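Local coordinates for iminosuccinate reductase (Paracoccus denitrificans, PDB 6RQA), which catalyses the NADH-dependent reduction of iminosuccinate to L-aspartate, regenerating the amino donor for the first step of the beta-hydroxyaspartate cycle, at residues L151-A156 against F162-A167. Numbering follows the deposited sequence.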
loop_
_atom_site.group_PDB
_atom_site.type_symbol
_atom_site.label_atom_id
_atom_site.label_comp_id
_atom_site.label_asym_id
_atom_site.label_seq_id
_atom_site.Cartn_x
_atom_site.Cartn_y
_atom_site.Cartn_z
ATOM N N LEU A 151 18.450 27.540 19.831
ATOM C CA LEU A 151 17.551 26.745 19.007
ATOM C C LEU A 151 16.249 27.506 18.797
ATOM O O LEU A 151 15.639 27.980 19.761
ATOM C CB LEU A 151 17.271 25.392 19.664
ATOM C CG LEU A 151 16.217 24.506 18.999
ATOM C CD1 LEU A 151 16.686 24.051 17.625
ATOM C CD2 LEU A 151 15.887 23.313 19.882
ATOM N N GLY A 152 15.828 27.621 17.540
ATOM C CA GLY A 152 14.596 28.314 17.217
ATOM C C GLY A 152 13.486 27.379 16.787
ATOM O O GLY A 152 13.638 26.630 15.818
ATOM N N MET A 153 12.362 27.414 17.500
ATOM C CA MET A 153 11.222 26.547 17.226
ATOM C C MET A 153 10.125 27.362 16.557
ATOM O O MET A 153 9.595 28.305 17.155
ATOM C CB MET A 153 10.697 25.904 18.510
ATOM C CG MET A 153 11.680 24.969 19.189
ATOM S SD MET A 153 12.067 23.517 18.192
ATOM C CE MET A 153 10.441 22.787 18.007
ATOM N N ILE A 154 9.788 27.000 15.323
ATOM C CA ILE A 154 8.667 27.595 14.607
ATOM C C ILE A 154 7.537 26.573 14.640
ATOM O O ILE A 154 7.489 25.647 13.823
ATOM C CB ILE A 154 9.040 27.987 13.177
ATOM C CG1 ILE A 154 10.166 29.022 13.190
ATOM C CG2 ILE A 154 7.817 28.543 12.447
ATOM C CD1 ILE A 154 10.536 29.541 11.818
ATOM N N GLY A 155 6.631 26.731 15.599
ATOM C CA GLY A 155 5.512 25.797 15.715
ATOM C C GLY A 155 5.517 25.170 17.094
ATOM O O GLY A 155 6.552 24.763 17.623
ATOM N N ALA A 156 4.326 25.097 17.689
ATOM C CA ALA A 156 4.149 24.542 19.025
ATOM C C ALA A 156 3.090 23.448 19.032
ATOM O O ALA A 156 2.382 23.265 20.027
ATOM C CB ALA A 156 3.790 25.638 20.026
ATOM N N PHE A 162 8.516 16.640 20.549
ATOM C CA PHE A 162 9.456 15.604 20.136
ATOM C C PHE A 162 10.638 16.203 19.386
ATOM O O PHE A 162 11.776 15.741 19.536
ATOM C CB PHE A 162 8.743 14.561 19.275
ATOM C CG PHE A 162 7.586 13.899 19.965
ATOM C CD1 PHE A 162 7.782 12.773 20.745
ATOM C CD2 PHE A 162 6.303 14.407 19.841
ATOM C CE1 PHE A 162 6.721 12.164 21.385
ATOM C CE2 PHE A 162 5.239 13.802 20.478
ATOM C CZ PHE A 162 5.449 12.678 21.251
ATOM N N GLN A 163 10.391 17.236 18.578
ATOM C CA GLN A 163 11.480 17.879 17.850
ATOM C C GLN A 163 12.474 18.527 18.805
ATOM O O GLN A 163 13.690 18.447 18.596
ATOM C CB GLN A 163 10.921 18.915 16.873
ATOM C CG GLN A 163 9.900 18.365 15.884
ATOM C CD GLN A 163 10.504 17.400 14.879
ATOM O OE1 GLN A 163 11.663 17.534 14.488
ATOM N NE2 GLN A 163 9.713 16.420 14.455
ATOM N N MET A 164 11.976 19.164 19.867
ATOM C CA MET A 164 12.869 19.841 20.803
ATOM C C MET A 164 13.687 18.841 21.611
ATOM O O MET A 164 14.882 19.058 21.850
ATOM C CB MET A 164 12.065 20.755 21.730
ATOM C CG MET A 164 12.926 21.660 22.601
ATOM S SD MET A 164 11.972 22.720 23.707
ATOM C CE MET A 164 10.972 23.623 22.532
ATOM N N ARG A 165 13.066 17.739 22.038
ATOM C CA ARG A 165 13.797 16.737 22.808
ATOM C C ARG A 165 14.883 16.075 21.968
ATOM O O ARG A 165 16.000 15.855 22.452
ATOM C CB ARG A 165 12.832 15.688 23.363
ATOM C CG ARG A 165 12.058 16.146 24.589
ATOM C CD ARG A 165 11.322 14.988 25.247
ATOM N NE ARG A 165 10.108 14.619 24.525
ATOM C CZ ARG A 165 8.893 15.059 24.838
ATOM N NH1 ARG A 165 8.728 15.884 25.863
ATOM N NH2 ARG A 165 7.842 14.672 24.128
ATOM N N ALA A 166 14.579 15.753 20.709
ATOM C CA ALA A 166 15.576 15.115 19.857
ATOM C C ALA A 166 16.708 16.071 19.504
ATOM O O ALA A 166 17.860 15.642 19.365
ATOM C CB ALA A 166 14.916 14.575 18.588
ATOM N N ALA A 167 16.405 17.363 19.363
ATOM C CA ALA A 167 17.446 18.332 19.038
ATOM C C ALA A 167 18.369 18.567 20.227
ATOM O O ALA A 167 19.591 18.668 20.060
ATOM C CB ALA A 167 16.814 19.645 18.578
#
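Met164 extends from its helix with CG anti to the backbone N (chi1 -171°) and kinks at chi3, which turns its methyl CE back onto CG of Met153, 3.7 Å away. Met153 is more compact: bends at both chi2 and chi3 curl its thioether around, and CE arrives crosswise at CB of Gln163, at 4.1 Å. Unbranched, flexible methionines suit this layer because each can shape itself to the other. Beyond them, Leu151 sends CD2 to within 4.0 Å of CB of Ala167, whose small side chain lets the branched leucine come up to the helix surface. The strand and helix open the first beta-alpha-beta unit of a Rossmann-type NAD-binding fold, with strand 175-179 completing it; the axes of 151-154 and 162-167 approach to 10.2 Å and run nearly antiparallel. With no hydrogen bond between them, the two segments meet through apolar groups alone. Leu189 of helix 186-195 also packs on both methionines. Gln163 contributes only its aliphatic root; the rest of its chain turns off from the strand, and the side chain approaches NAD-binding Met240. In the loop after the strand, Gly155 has backbone angles at which a CB would strike the carbonyl O of Ile154, and Ala156 touches the NAD.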